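Local coordinates for large terminase protein (PDB 4DKW) that packages viral DNA into empty capsids as an ATP-driven motor and cuts the genome as a magnesium-dependent endonuclease, the latter through the C-terminal nuclease domain described here, at residues A[38-43]-A[102-107]; A[44-49]-A[55-60]. All blocks are in the same frame, centred on the assembly; numbering follows the deposited sequence.

Overall arrangement
In this RNase H-like nuclease domain both contacts draw on strand 40-48. Contact 1 ties its first half, near the metal site, to helix 97-107; contact 2 pairs its second half with strand 53-62 in a beta hairpin. Their centres lie about 17 Å apart, yet they touch: the Gln40 atom CD packs 3.5 Å from CZ3 of Trp60, and the backbone N of His42 probably donates to O of Trp60 at 2.9 Å. Contact 1 is the nearer to catalysis, the Gln40 side chain being about 7 Å from a bound magnesium ion and about 6 Å from that of Asp33. In contact 2 the Leu56 side chain is about 11 Å from those of Asp33 and Asp171.

Contact 1: residues A[38-43]-A[102-107]; sequences HPQAHI and TQYADA
Where the RNase H-like sheet carries the magnesium-binding nuclease site, Gln40, on strand 40-48, is joined to Tyr104 of helix 97-107 by a single polar bridge. The two side chains approach from opposite directions and span a backbone gap of 12.0 Å between the CA atoms of Gln40 and Tyr104. The phenol is the donor: OH of Tyr104 lies 2.5 Å from OE1 of Gln40, a very short hydrogen bond. The acceptor sits at the edge of the tyrosine ring and in its plane, 3.4 Å from CZ of Tyr104. Seen from the amide, the hydroxyl comes in from the flank of the carbonyl oxygen rather than head-on, and the amide and ring planes are turned 65° apart. NE2 of Gln40, 3.3 Å from OH of Tyr104, is too badly aligned to bond to the phenol.

Strand 40-48 runs antiparallel beside strand 27-33, which bears the catalytic, magnesium-binding Asp33, and helix 67-78 packs against both partners, with Ala70 on Gln40 and Ala67 on Tyr104. Gln40 sends CG between its own backbone N and carbonyl carbon (chi1 67°), and an extended chain beyond then delivers the amide to the phenol. Its OE1 takes a second hydrogen bond from NE2 of Gln32; two donors on one buried oxygen would hold the amide's rotation. OE1 of Gln32 in turn bonds to ND1 of His42, while the Tyr104 ring meets that of Phe34. On the side of the metal site, the Gln40 side chain comes to about 7 Å from that of Asp171.

Contact 2: residues A[44-49]-A[55-60]; sequences QLWWDK and YLARVW
The CB methyl of Ala57 sits over one face of the Trp46 indole, 3.5 Å from the centroid of the five-membered ring and 20° off its normal, a close CH-pi contact. With chi1 at -61°, the tryptophan's CG stands anti to its carbonyl carbon, and the ring is laid back along the hairpin over Ala57. On the other face of the sheet the methyl tips CD1 of Leu45 and CD1 of Leu56 meet at 4.2 Å. Phe20 and Phe144 add edge-to-face contacts to Trp46.

Strands 40-48 and 53-62 form an antiparallel hairpin interrupted by a classic beta bulge, in which Ala57 and Arg58 both face Gln44. The carbonyl O of Gln44 accepts a bond of 2.9 Å from N of Ala57 and a weak one of 3.3 Å from N of Arg58; beyond the bulge, Trp46 and Tyr55 make a regular hydrogen-bonded pair.

Gln44 and Arg58 run side by side. NE1 of Trp46 donates to OE1 of Gln44 at 2.8 Å, nearly straight at 173°, while NE2 of Gln44 bonds to Asp30 and to the carbonyl of Trp77. Arg58 bends back so that NH1 reaches O of Ala57 at 3.2 Å, from above the plane of that carbonyl, and CZ2 of Trp46 lies over one guanidinium face. At the far end a water joins OD2 of Asp48 to OH of Tyr55. The buried indole is thus probably held both in its plane, by the Gln44 amide, and over one face, by the methyl of the bulge residue Ala57.

Contact 1: residues A[38-43]-A[102-107]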
loop_
_atom_site.group_PDB
_atom_site.type_symbol
_atom_site.label_atom_id
_atom_site.label_comp_id
_atom_site.label_asym_id
_atom_site.label_seq_id
_atom_site.Cartn_x
_atom_site.Cartn_y
_atom_site.Cartn_z
ATOM N N HIS A 38 6.101 0.923 -15.566
ATOM C CA HIS A 38 5.635 -0.013 -14.550
ATOM C C HIS A 38 4.267 0.456 -14.080
ATOM O O HIS A 38 3.946 1.642 -14.182
ATOM C CB HIS A 38 6.602 -0.053 -13.361
ATOM C CG HIS A 38 7.974 -0.541 -13.706
ATOM N ND1 HIS A 38 8.951 0.289 -14.210
ATOM C CD2 HIS A 38 8.534 -1.770 -13.617
ATOM C CE1 HIS A 38 10.055 -0.407 -14.416
ATOM N NE2 HIS A 38 9.827 -1.660 -14.066
ATOM N N PRO A 39 3.447 -0.471 -13.574
ATOM C CA PRO A 39 2.151 -0.019 -13.059
ATOM C C PRO A 39 2.316 0.908 -11.856
ATOM O O PRO A 39 3.219 0.715 -11.049
ATOM C CB PRO A 39 1.475 -1.325 -12.612
ATOM C CG PRO A 39 2.141 -2.386 -13.432
ATOM C CD PRO A 39 3.567 -1.939 -13.581
ATOM N N GLN A 40 1.464 1.913 -11.738
ATOM C CA GLN A 40 1.307 2.582 -10.456
ATOM C C GLN A 40 0.240 1.843 -9.641
ATOM O O GLN A 40 -0.571 1.088 -10.194
ATOM C CB GLN A 40 0.921 4.050 -10.650
ATOM C CG GLN A 40 -0.461 4.276 -11.242
ATOM C CD GLN A 40 -0.823 5.749 -11.281
ATOM O OE1 GLN A 40 -1.059 6.369 -10.241
ATOM N NE2 GLN A 40 -0.854 6.320 -12.478
ATOM N N ALA A 41 0.251 2.041 -8.328
ATOM C CA ALA A 41 -0.800 1.496 -7.474
ATOM C C ALA A 41 -1.285 2.531 -6.467
ATOM O O ALA A 41 -0.487 3.268 -5.888
ATOM C CB ALA A 41 -0.320 0.231 -6.751
ATOM N N HIS A 42 -2.595 2.601 -6.277
ATOM C CA HIS A 42 -3.155 3.366 -5.170
ATOM C C HIS A 42 -4.017 2.426 -4.331
ATOM O O HIS A 42 -4.906 1.762 -4.869
ATOM C CB HIS A 42 -3.995 4.539 -5.681
ATOM C CG HIS A 42 -4.331 5.541 -4.619
ATOM N ND1 HIS A 42 -3.511 6.607 -4.323
ATOM C CD2 HIS A 42 -5.375 5.616 -3.764
ATOM C CE1 HIS A 42 -4.047 7.306 -3.336
ATOM N NE2 HIS A 42 -5.179 6.732 -2.985
ATOM N N ILE A 43 -3.751 2.356 -3.027
ATOM C CA ILE A 43 -4.460 1.421 -2.152
ATOM C C ILE A 43 -5.116 2.143 -0.995
ATOM O O ILE A 43 -4.785 3.285 -0.697
ATOM C CB ILE A 43 -3.529 0.309 -1.590
ATOM C CG1 ILE A 43 -2.434 0.899 -0.685
ATOM C CG2 ILE A 43 -2.905 -0.495 -2.740
ATOM C CD1 ILE A 43 -2.773 1.014 0.843
ATOM N N THR A 102 3.830 16.149 -5.793
ATOM C CA THR A 102 3.255 17.451 -6.133
ATOM C C THR A 102 2.203 17.318 -7.226
ATOM O O THR A 102 1.128 17.904 -7.139
ATOM C CB THR A 102 4.344 18.451 -6.590
ATOM O OG1 THR A 102 5.272 18.677 -5.519
ATOM C CG2 THR A 102 3.728 19.781 -7.020
ATOM N N GLN A 103 2.521 16.540 -8.256
ATOM C CA GLN A 103 1.594 16.298 -9.355
ATOM C C GLN A 103 0.335 15.598 -8.853
ATOM O O GLN A 103 -0.765 15.846 -9.349
ATOM C CB GLN A 103 2.257 15.440 -10.439
ATOM C CG GLN A 103 3.514 16.039 -11.053
ATOM C CD GLN A 103 4.218 15.072 -11.989
ATOM O OE1 GLN A 103 3.664 14.033 -12.361
ATOM N NE2 GLN A 103 5.452 15.404 -12.365
ATOM N N TYR A 104 0.504 14.718 -7.868
ATOM C CA TYR A 104 -0.620 13.969 -7.302
ATOM C C TYR A 104 -1.467 14.831 -6.361
ATOM O O TYR A 104 -2.698 14.737 -6.358
ATOM C CB TYR A 104 -0.128 12.691 -6.614
ATOM C CG TYR A 104 0.027 11.526 -7.566
ATOM C CD1 TYR A 104 -0.932 10.526 -7.628
ATOM C CD2 TYR A 104 1.115 11.451 -8.434
ATOM C CE1 TYR A 104 -0.804 9.467 -8.508
ATOM C CE2 TYR A 104 1.252 10.395 -9.321
ATOM C CZ TYR A 104 0.288 9.406 -9.354
ATOM O OH TYR A 104 0.417 8.356 -10.236
ATOM N N ALA A 105 -0.800 15.680 -5.582
ATOM C CA ALA A 105 -1.494 16.638 -4.734
ATOM C C ALA A 105 -2.311 17.594 -5.596
ATOM O O ALA A 105 -3.461 17.907 -5.277
ATOM C CB ALA A 105 -0.501 17.400 -3.868
ATOM N N ASP A 106 -1.715 18.048 -6.697
ATOM C CA ASP A 106 -2.373 18.997 -7.593
ATOM C C ASP A 106 -3.572 18.342 -8.256
ATOM O O ASP A 106 -4.540 19.018 -8.608
ATOM C CB ASP A 106 -1.404 19.525 -8.660
ATOM C CG ASP A 106 -0.373 20.491 -8.092
ATOM O OD1 ASP A 106 -0.593 21.023 -6.981
ATOM O OD2 ASP A 106 0.654 20.723 -8.768
ATOM N N ALA A 107 -3.495 17.023 -8.416
ATOM C CA ALA A 107 -4.569 16.237 -9.015
ATOM C C ALA A 107 -5.728 16.016 -8.039
ATOM O O ALA A 107 -6.824 15.631 -8.443
ATOM C CB ALA A 107 -4.035 14.902 -9.523
#

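Contact 2: residues A[44-49]-A[55-60]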
loop_
_atom_site.group_PDB
_atom_site.type_symbol
_atom_site.label_atom_id
_atom_site.label_comp_id
_atom_site.label_asym_id
_atom_site.label_seq_id
_atom_site.Cartn_x
_atom_site.Cartn_y
_atom_site.Cartn_z
ATOM N N GLN A 44 -6.045 1.461 -0.340
ATOM C CA GLN A 44 -6.629 1.970 0.891
ATOM C C GLN A 44 -6.614 0.868 1.937
ATOM O O GLN A 44 -7.048 -0.260 1.693
ATOM C CB GLN A 44 -8.057 2.497 0.687
ATOM C CG GLN A 44 -8.678 3.066 1.966
ATOM C CD GLN A 44 -9.973 3.809 1.705
ATOM O OE1 GLN A 44 -11.058 3.299 1.974
ATOM N NE2 GLN A 44 -9.864 5.020 1.169
ATOM N N LEU A 45 -6.108 1.216 3.107
ATOM C CA LEU A 45 -5.963 0.288 4.191
ATOM C C LEU A 45 -6.852 0.762 5.332
ATOM O O LEU A 45 -6.900 1.957 5.632
ATOM C CB LEU A 45 -4.493 0.303 4.605
ATOM C CG LEU A 45 -3.865 -0.736 5.513
ATOM C CD1 LEU A 45 -3.991 -2.147 4.922
ATOM C CD2 LEU A 45 -2.411 -0.344 5.701
ATOM N N TRP A 46 -7.586 -0.160 5.951
ATOM C CA TRP A 46 -8.359 0.180 7.140
ATOM C C TRP A 46 -7.680 -0.453 8.333
ATOM O O TRP A 46 -7.167 -1.572 8.237
ATOM C CB TRP A 46 -9.792 -0.335 7.042
ATOM C CG TRP A 46 -10.567 0.224 5.902
ATOM C CD1 TRP A 46 -10.203 1.254 5.083
ATOM C CD2 TRP A 46 -11.849 -0.223 5.445
ATOM N NE1 TRP A 46 -11.183 1.482 4.147
ATOM C CE2 TRP A 46 -12.204 0.592 4.349
ATOM C CE3 TRP A 46 -12.735 -1.225 5.866
ATOM C CZ2 TRP A 46 -13.406 0.419 3.657
ATOM C CZ3 TRP A 46 -13.930 -1.389 5.180
ATOM C CH2 TRP A 46 -14.254 -0.572 4.087
ATOM N N TRP A 47 -7.664 0.274 9.446
ATOM C CA TRP A 47 -7.038 -0.189 10.681
ATOM C C TRP A 47 -8.038 -0.136 11.846
ATOM O O TRP A 47 -8.487 0.933 12.255
ATOM C CB TRP A 47 -5.805 0.665 11.007
ATOM C CG TRP A 47 -4.980 0.153 12.144
ATOM C CD1 TRP A 47 -5.035 -1.091 12.711
ATOM C CD2 TRP A 47 -3.949 0.869 12.843
ATOM N NE1 TRP A 47 -4.118 -1.190 13.731
ATOM C CE2 TRP A 47 -3.440 -0.012 13.832
ATOM C CE3 TRP A 47 -3.420 2.149 12.732
ATOM C CZ2 TRP A 47 -2.403 0.376 14.707
ATOM C CZ3 TRP A 47 -2.402 2.526 13.601
ATOM C CH2 TRP A 47 -1.905 1.642 14.575
ATOM N N ASP A 48 -8.393 -1.308 12.350
ATOM C CA ASP A 48 -9.129 -1.442 13.587
ATOM C C ASP A 48 -8.064 -1.392 14.671
ATOM O O ASP A 48 -7.361 -2.372 14.878
ATOM C CB ASP A 48 -9.847 -2.811 13.592
ATOM C CG ASP A 48 -10.696 -3.037 14.840
ATOM O OD1 ASP A 48 -10.520 -2.300 15.834
ATOM O OD2 ASP A 48 -11.538 -3.957 14.829
ATOM N N LYS A 49 -7.924 -0.259 15.357
ATOM C CA LYS A 49 -6.908 -0.142 16.411
ATOM C C LYS A 49 -7.235 -0.898 17.681
ATOM O O LYS A 49 -6.333 -1.245 18.438
ATOM C CB LYS A 49 -6.647 1.315 16.772
ATOM C CG LYS A 49 -6.024 2.135 15.661
ATOM C CD LYS A 49 -5.458 3.432 16.213
ATOM C CE LYS A 49 -5.033 4.340 15.093
ATOM N NZ LYS A 49 -4.581 5.658 15.582
ATOM N N TYR A 55 -7.112 -4.142 7.246
ATOM C CA TYR A 55 -7.879 -4.603 6.088
ATOM C C TYR A 55 -7.444 -3.816 4.862
ATOM O O TYR A 55 -7.568 -2.590 4.829
ATOM C CB TYR A 55 -9.385 -4.396 6.299
ATOM C CG TYR A 55 -9.938 -5.089 7.528
ATOM C CD1 TYR A 55 -10.459 -6.378 7.434
ATOM C CD2 TYR A 55 -9.937 -4.462 8.777
ATOM C CE1 TYR A 55 -10.972 -7.029 8.547
ATOM C CE2 TYR A 55 -10.443 -5.113 9.900
ATOM C CZ TYR A 55 -10.959 -6.400 9.768
ATOM O OH TYR A 55 -11.478 -7.066 10.855
ATOM N N LEU A 56 -6.910 -4.513 3.868
ATOM C CA LEU A 56 -6.626 -3.884 2.597
ATOM C C LEU A 56 -7.957 -3.845 1.855
ATOM O O LEU A 56 -8.417 -4.862 1.349
ATOM C CB LEU A 56 -5.571 -4.679 1.831
ATOM C CG LEU A 56 -5.146 -4.046 0.507
ATOM C CD1 LEU A 56 -4.575 -2.653 0.743
ATOM C CD2 LEU A 56 -4.130 -4.935 -0.177
ATOM N N ALA A 57 -8.589 -2.671 1.826
ATOM C CA ALA A 57 -9.978 -2.555 1.383
ATOM C C ALA A 57 -10.164 -2.112 -0.077
ATOM O O ALA A 57 -11.165 -2.447 -0.699
ATOM C CB ALA A 57 -10.737 -1.618 2.318
ATOM N N ARG A 58 -9.219 -1.341 -0.612
ATOM C CA ARG A 58 -9.316 -0.875 -1.992
ATOM C C ARG A 58 -7.954 -0.971 -2.665
ATOM O O ARG A 58 -6.942 -0.658 -2.054
ATOM C CB ARG A 58 -9.810 0.574 -2.061
ATOM C CG ARG A 58 -11.067 0.886 -1.268
ATOM C CD ARG A 58 -12.295 0.455 -2.020
ATOM N NE ARG A 58 -13.516 0.962 -1.401
ATOM C CZ ARG A 58 -14.239 0.294 -0.504
ATOM N NH1 ARG A 58 -13.869 -0.921 -0.104
ATOM N NH2 ARG A 58 -15.338 0.842 -0.005
ATOM N N VAL A 59 -7.943 -1.415 -3.921
ATOM C CA VAL A 59 -6.723 -1.533 -4.715
ATOM C C VAL A 59 -6.982 -1.118 -6.155
ATOM O O VAL A 59 -7.959 -1.557 -6.766
ATOM C CB VAL A 59 -6.182 -2.973 -4.718
ATOM C CG1 VAL A 59 -5.190 -3.167 -5.841
ATOM C CG2 VAL A 59 -5.549 -3.312 -3.370
ATOM N N TRP A 60 -6.112 -0.263 -6.686
ATOM C CA TRP A 60 -6.153 0.118 -8.089
ATOM C C TRP A 60 -4.730 0.070 -8.632
ATOM O O TRP A 60 -3.809 0.630 -8.040
ATOM C CB TRP A 60 -6.765 1.511 -8.257
ATOM C CG TRP A 60 -6.784 2.028 -9.683
ATOM C CD1 TRP A 60 -7.696 1.726 -10.658
ATOM C CD2 TRP A 60 -5.858 2.957 -10.275
ATOM N NE1 TRP A 60 -7.388 2.403 -11.822
ATOM C CE2 TRP A 60 -6.268 3.166 -11.610
ATOM C CE3 TRP A 60 -4.718 3.627 -9.805
ATOM C CZ2 TRP A 60 -5.577 4.009 -12.480
ATOM C CZ3 TRP A 60 -4.034 4.465 -10.670
ATOM C CH2 TRP A 60 -4.467 4.649 -11.994
HETATM O O HOH W 1 -11.149 -6.352 13.794
#